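PDB 2QIY: UBP3-associated protein BRE5 from Saccharomyces cerevisiae, which works with the ubiquitin protease UBP3 in removing ubiquitin, a step that leads to mono-ubiquitinated Sec23, and also binds mRNA. Local coordinates for residues L87-I92 with I106-E111; F122-I127 with D142-I147. All blocks are in the same frame, centred on the assembly; numbering follows the deposited sequence.

Contact 1: residues L87-I92 with I106-E111; sequences LKLDTI and IMATGE
Asp-90 and Thr-91 both point their backbone N-H groups at one oxygen, Thr-109 O, and that makes a classic beta bulge in this antiparallel pair. Strands 87-92 and 106-111 run at 142° to each other, well short of a straight antiparallel lie. Before the bulge Lys-88 and Glu-111 form a hydrogen-bonded pair, with Lys-88 N to Glu-111 O at 2.8 Å; after it the register has slipped by one and Thr-91 pairs with Thr-109. Thr-109 O takes Asp-90 N at 2.8 Å in its carbonyl plane and the longer bond from Thr-91 N, 3.2 Å, from a donor tilted 27° off that plane. Opposite Leu-89 sits Gly-110, whose CA comes within 3.1 Å of Lys-88 O.

The extra residue swings the Asp-90 side chain toward the partner strand, where OD1 lies 3.4 Å from Gly-110 CA. A water donates to Asp-90 OD1 and also bonds Thr-109 OG1. The two threonine side chains cross at a slant, OG1 of Thr-91 2.7 Å from OG1 of Thr-109: in each the oxygen sits between backbone N and carbonyl carbon (chi1 near 70° in both), which brings the hydroxyls together. A second water accepts from Thr-91 OG1 and donates to Met-107 O. On the other face Leu-89 CD2 rests on Ala-108 CB at 3.7 Å. Glu-111 spends its carboxylate elsewhere, on Lys-121 and on Ser-150 of the second subunit.

Polar atoms and two waters thus line one face of this NTF2-domain hairpin from Asp-90 to Met-107 O, while the opposite face is apolar, with Leu-87, Ile-92 and Ile-106 packing on helix 11-28.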
loop_
_atom_site.group_PDB
_atom_site.type_symbol
_atom_site.label_atom_id
_atom_site.label_comp_id
_atom_site.label_asym_id
_atom_site.label_seq_id
_atom_site.Cartn_x
_atom_site.Cartn_y
_atom_site.Cartn_z
ATOM N N LEU A 87 -4.358 9.900 -13.115
ATOM C CA LEU A 87 -4.883 9.363 -11.855
ATOM C C LEU A 87 -5.613 10.377 -11.032
ATOM O O LEU A 87 -5.405 11.587 -11.187
ATOM C CB LEU A 87 -3.798 8.696 -10.985
ATOM C CG LEU A 87 -2.731 9.600 -10.354
ATOM C CD1 LEU A 87 -2.170 8.903 -9.103
ATOM C CD2 LEU A 87 -1.631 9.900 -11.382
ATOM N N LYS A 88 -6.474 9.835 -10.176
ATOM C CA LYS A 88 -7.039 10.550 -9.042
ATOM C C LYS A 88 -6.285 10.053 -7.819
ATOM O O LYS A 88 -6.322 8.857 -7.500
ATOM C CB LYS A 88 -8.527 10.249 -8.925
ATOM C CG LYS A 88 -9.169 10.879 -7.707
ATOM C CD LYS A 88 -10.675 10.653 -7.676
ATOM C CE LYS A 88 -11.263 11.314 -6.441
ATOM N NZ LYS A 88 -12.749 11.222 -6.426
ATOM N N LEU A 89 -5.518 10.940 -7.194
ATOM C CA LEU A 89 -4.738 10.580 -5.985
ATOM C C LEU A 89 -5.645 10.842 -4.778
ATOM O O LEU A 89 -6.040 11.986 -4.541
ATOM C CB LEU A 89 -3.473 11.455 -5.891
ATOM C CG LEU A 89 -2.165 11.049 -5.194
ATOM C CD1 LEU A 89 -1.540 12.206 -4.426
ATOM C CD2 LEU A 89 -2.136 9.686 -4.435
ATOM N N ASP A 90 -5.992 9.788 -4.029
ATOM C CA ASP A 90 -6.956 9.909 -2.919
ATOM C C ASP A 90 -6.307 10.134 -1.542
ATOM O O ASP A 90 -6.808 10.916 -0.725
ATOM C CB ASP A 90 -7.812 8.647 -2.794
ATOM C CG ASP A 90 -8.845 8.494 -3.912
ATOM O OD1 ASP A 90 -9.065 7.337 -4.297
ATOM O OD2 ASP A 90 -9.455 9.488 -4.371
ATOM N N THR A 91 -5.249 9.380 -1.266
ATOM C CA THR A 91 -4.660 9.346 0.070
ATOM C C THR A 91 -3.144 9.276 0.035
ATOM O O THR A 91 -2.542 8.723 -0.898
ATOM C CB THR A 91 -5.163 8.125 0.909
ATOM O OG1 THR A 91 -4.628 6.917 0.366
ATOM C CG2 THR A 91 -6.690 8.021 0.879
ATOM N N ILE A 92 -2.534 9.842 1.080
ATOM C CA ILE A 92 -1.103 9.743 1.268
ATOM C C ILE A 92 -0.883 9.413 2.743
ATOM O O ILE A 92 -1.498 10.058 3.622
ATOM C CB ILE A 92 -0.388 11.087 0.967
ATOM C CG1 ILE A 92 -0.656 11.538 -0.489
ATOM C CG2 ILE A 92 1.122 10.988 1.291
ATOM C CD1 ILE A 92 -0.213 12.965 -0.825
ATOM N N ILE A 106 6.449 6.075 1.873
ATOM C CA ILE A 106 5.242 6.735 1.415
ATOM C C ILE A 106 4.248 5.697 0.875
ATOM O O ILE A 106 4.622 4.820 0.107
ATOM C CB ILE A 106 5.543 7.787 0.296
ATOM C CG1 ILE A 106 6.575 8.806 0.772
ATOM C CG2 ILE A 106 4.254 8.476 -0.159
ATOM C CD1 ILE A 106 7.052 9.794 -0.343
ATOM N N MET A 107 2.985 5.798 1.262
ATOM C CA MET A 107 1.966 4.989 0.572
ATOM C C MET A 107 0.914 5.899 -0.018
ATOM O O MET A 107 0.421 6.802 0.673
ATOM C CB MET A 107 1.232 4.069 1.530
ATOM C CG MET A 107 1.993 2.966 2.120
ATOM S SD MET A 107 0.803 2.173 3.232
ATOM C CE MET A 107 -0.223 1.349 2.059
ATOM N N ALA A 108 0.551 5.655 -1.278
ATOM C CA ALA A 108 -0.470 6.447 -1.948
ATOM C C ALA A 108 -1.580 5.515 -2.404
ATOM O O ALA A 108 -1.323 4.347 -2.723
ATOM C CB ALA A 108 0.136 7.137 -3.131
ATOM N N THR A 109 -2.822 5.985 -2.424
ATOM C CA THR A 109 -3.860 5.143 -3.037
ATOM C C THR A 109 -4.697 6.042 -3.893
ATOM O O THR A 109 -4.768 7.261 -3.655
ATOM C CB THR A 109 -4.822 4.431 -2.028
ATOM O OG1 THR A 109 -5.784 5.368 -1.502
ATOM C CG2 THR A 109 -4.064 3.776 -0.877
ATOM N N GLY A 110 -5.377 5.450 -4.862
ATOM C CA GLY A 110 -6.208 6.261 -5.753
ATOM C C GLY A 110 -6.803 5.407 -6.842
ATOM O O GLY A 110 -6.907 4.182 -6.691
ATOM N N GLU A 111 -7.161 6.060 -7.939
ATOM C CA GLU A 111 -7.731 5.385 -9.103
ATOM C C GLU A 111 -6.954 5.853 -10.323
ATOM O O GLU A 111 -6.813 7.045 -10.554
ATOM C CB GLU A 111 -9.231 5.653 -9.205
ATOM C CG GLU A 111 -9.977 5.037 -8.001
ATOM C CD GLU A 111 -11.491 4.948 -8.135
ATOM O OE1 GLU A 111 -12.061 5.287 -9.193
ATOM O OE2 GLU A 111 -12.093 4.439 -7.150
HETATM O O HOH W 1 -8.255 5.163 -2.415
HETATM O O HOH W 2 -2.300 6.130 1.297
#

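Contact 2: residues F122-I127 with D142-I147; sequences FCQTFI and DIIRFI
Gln-124 and Ile-144 face each other as a non-hydrogen-bonded pair, their CA atoms 4.2 Å apart, between two hydrogen-bonded pairs: Cys-123 with Arg-145 and Thr-125 with Ile-143. The strands run almost exactly antiparallel, at 169°, and their register is unbroken; Thr-125 N to Ile-143 O, at 2.8 Å, is one of four backbone bonds.

Ile-144 can be traced outward from CB, which lies near Cys-123 O and Gln-124 CG. With CG1 placed opposite the backbone N (chi1 -168°), the longer branch reaches across to the neighbouring strand: CG1 comes 3.6 Å from Cys-123 O and also lies 4.1 Å above one face of the Phe-146 ring, offset toward its rim. CD1 finishes 3.9 Å from Phe-122 CD1, with the Gln-124 amide beside it.

This hairpin, strands 120-130 and 137-147, belongs to the curved sheet of the NTF2 fold; Phe-122 packs on Tyr-23 of helix 11-28, and the Phe-126 ring stands edge-to-face to Phe-18 and Tyr-22 of that helix. On the same face of the sheet Phe-126 lies alongside Asp-142, CE2 3.7 Å from OD1, with ring and carboxylate planes 40° apart. Asp-142 OD2 is held by the hydroxyls of Tyr-22 and Tyr-37.

On the reverse face Cys-123 SG touches Ile-147 CD1 at 3.6 Å and packs against Arg-145 CB. Arg-145 bends away at chi2 and chi3, and its NE makes a salt bridge with Asp-93 of the second subunit.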
loop_
_atom_site.group_PDB
_atom_site.type_symbol
_atom_site.label_atom_id
_atom_site.label_comp_id
_atom_site.label_asym_id
_atom_site.label_seq_id
_atom_site.Cartn_x
_atom_site.Cartn_y
_atom_site.Cartn_z
ATOM N N PHE A 122 -5.763 1.513 -7.065
ATOM C CA PHE A 122 -4.389 1.072 -6.791
ATOM C C PHE A 122 -3.905 1.579 -5.453
ATOM O O PHE A 122 -4.420 2.553 -4.904
ATOM C CB PHE A 122 -3.434 1.602 -7.878
ATOM C CG PHE A 122 -3.107 3.078 -7.727
ATOM C CD1 PHE A 122 -1.971 3.461 -7.003
ATOM C CD2 PHE A 122 -3.941 4.065 -8.244
ATOM C CE1 PHE A 122 -1.652 4.789 -6.825
ATOM C CE2 PHE A 122 -3.631 5.399 -8.083
ATOM C CZ PHE A 122 -2.479 5.775 -7.366
ATOM N N CYS A 123 -2.896 0.883 -4.941
ATOM C CA CYS A 123 -2.069 1.396 -3.874
ATOM C C CYS A 123 -0.620 1.331 -4.353
ATOM O O CYS A 123 -0.193 0.376 -5.024
ATOM C CB CYS A 123 -2.286 0.574 -2.631
ATOM S SG CYS A 123 -2.118 -1.173 -2.750
ATOM N N GLN A 124 0.132 2.382 -4.081
ATOM C CA GLN A 124 1.517 2.409 -4.545
ATOM C C GLN A 124 2.385 2.849 -3.376
ATOM O O GLN A 124 2.064 3.832 -2.703
ATOM C CB GLN A 124 1.710 3.351 -5.753
ATOM C CG GLN A 124 3.143 3.294 -6.367
ATOM C CD GLN A 124 3.245 3.871 -7.787
ATOM O OE1 GLN A 124 4.314 3.807 -8.427
ATOM N NE2 GLN A 124 2.155 4.421 -8.286
ATOM N N THR A 125 3.492 2.134 -3.154
ATOM C CA THR A 125 4.358 2.436 -2.025
ATOM C C THR A 125 5.748 2.755 -2.522
ATOM O O THR A 125 6.234 2.102 -3.440
ATOM C CB THR A 125 4.401 1.231 -1.067
ATOM O OG1 THR A 125 3.108 1.127 -0.457
ATOM C CG2 THR A 125 5.408 1.433 0.001
ATOM N N PHE A 126 6.370 3.755 -1.909
ATOM C CA PHE A 126 7.740 4.178 -2.238
ATOM C C PHE A 126 8.608 4.242 -1.000
ATOM O O PHE A 126 8.114 4.517 0.110
ATOM C CB PHE A 126 7.714 5.606 -2.761
ATOM C CG PHE A 126 6.823 5.807 -3.948
ATOM C CD1 PHE A 126 5.463 6.109 -3.766
ATOM C CD2 PHE A 126 7.344 5.739 -5.253
ATOM C CE1 PHE A 126 4.640 6.319 -4.872
ATOM C CE2 PHE A 126 6.516 5.980 -6.357
ATOM C CZ PHE A 126 5.167 6.260 -6.151
ATOM N N ILE A 127 9.909 4.029 -1.189
ATOM C CA ILE A 127 10.896 4.382 -0.162
ATOM C C ILE A 127 11.884 5.362 -0.789
ATOM O O ILE A 127 12.417 5.098 -1.876
ATOM C CB ILE A 127 11.658 3.160 0.413
ATOM C CG1 ILE A 127 10.681 2.236 1.126
ATOM C CG2 ILE A 127 12.744 3.631 1.419
ATOM C CD1 ILE A 127 10.159 2.812 2.363
ATOM N N ASP A 142 9.658 0.989 -5.204
ATOM C CA ASP A 142 8.451 1.495 -5.845
ATOM C C ASP A 142 7.607 0.283 -6.204
ATOM O O ASP A 142 7.997 -0.479 -7.079
ATOM C CB ASP A 142 8.879 2.253 -7.103
ATOM C CG ASP A 142 7.710 2.817 -7.889
ATOM O OD1 ASP A 142 6.545 2.498 -7.583
ATOM O OD2 ASP A 142 7.991 3.606 -8.828
ATOM N N ILE A 143 6.482 0.095 -5.498
ATOM C CA ILE A 143 5.598 -1.071 -5.731
ATOM C C ILE A 143 4.186 -0.573 -5.961
ATOM O O ILE A 143 3.657 0.205 -5.148
ATOM C CB ILE A 143 5.492 -2.021 -4.509
ATOM C CG1 ILE A 143 6.867 -2.545 -4.055
ATOM C CG2 ILE A 143 4.451 -3.172 -4.819
ATOM C CD1 ILE A 143 6.777 -3.320 -2.715
ATOM N N ILE A 144 3.562 -0.977 -7.075
ATOM C CA ILE A 144 2.127 -0.738 -7.243
ATOM C C ILE A 144 1.348 -2.063 -7.175
ATOM O O ILE A 144 1.814 -3.104 -7.651
ATOM C CB ILE A 144 1.827 0.036 -8.557
ATOM C CG1 ILE A 144 0.370 0.537 -8.595
ATOM C CG2 ILE A 144 2.195 -0.808 -9.815
ATOM C CD1 ILE A 144 0.150 1.616 -9.696
ATOM N N ARG A 145 0.165 -2.000 -6.570
ATOM C CA ARG A 145 -0.717 -3.150 -6.522
ATOM C C ARG A 145 -2.115 -2.658 -6.910
ATOM O O ARG A 145 -2.639 -1.703 -6.315
ATOM C CB ARG A 145 -0.729 -3.783 -5.111
ATOM C CG ARG A 145 -1.950 -4.701 -4.845
ATOM C CD ARG A 145 -2.031 -5.933 -5.747
ATOM N NE ARG A 145 -0.848 -6.807 -5.640
ATOM C CZ ARG A 145 -0.750 -8.012 -6.216
ATOM N NH1 ARG A 145 -1.777 -8.522 -6.922
ATOM N NH2 ARG A 145 0.349 -8.749 -6.051
ATOM N N PHE A 146 -2.712 -3.289 -7.915
ATOM C CA PHE A 146 -4.101 -2.993 -8.267
ATOM C C PHE A 146 -5.062 -3.809 -7.424
ATOM O O PHE A 146 -4.818 -4.977 -7.125
ATOM C CB PHE A 146 -4.317 -3.176 -9.782
ATOM C CG PHE A 146 -3.494 -2.229 -10.576
ATOM C CD1 PHE A 146 -3.934 -0.909 -10.774
ATOM C CD2 PHE A 146 -2.251 -2.604 -11.079
ATOM C CE1 PHE A 146 -3.137 -0.007 -11.480
ATOM C CE2 PHE A 146 -1.440 -1.707 -11.786
ATOM C CZ PHE A 146 -1.889 -0.391 -11.996
ATOM N N ILE A 147 -6.137 -3.153 -7.016
ATOM C CA ILE A 147 -7.077 -3.669 -6.035
ATOM C C ILE A 147 -8.422 -3.813 -6.742
ATOM O O ILE A 147 -8.880 -2.887 -7.386
ATOM C CB ILE A 147 -7.156 -2.686 -4.813
ATOM C CG1 ILE A 147 -5.737 -2.487 -4.210
ATOM C CG2 ILE A 147 -8.135 -3.201 -3.746
ATOM C CD1 ILE A 147 -5.661 -1.574 -2.975
#

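In the fold
Along the chain the hairpin of contact 1 is complete before that of contact 2 begins; their centres are about 9 Å apart. Strands 103-114 and 120-130 are neighbours in the same mixed sheet, so backbone bonds stitch the hairpins together, among them the probable one from Ala-108 N to Gln-124 O at 2.8 Å. Four successive strands, 85-97 to 137-147, therefore lie side by side in the sheet of the NTF2 domain. Helix 11-28 packs on one face, while the other meets the second subunit, with Met-107 and Thr-125 touching it from both contacts. At the outer strand of contact 1, residues 87-89 pair with a strand of a different protein chain, extending the sheet beyond this molecule.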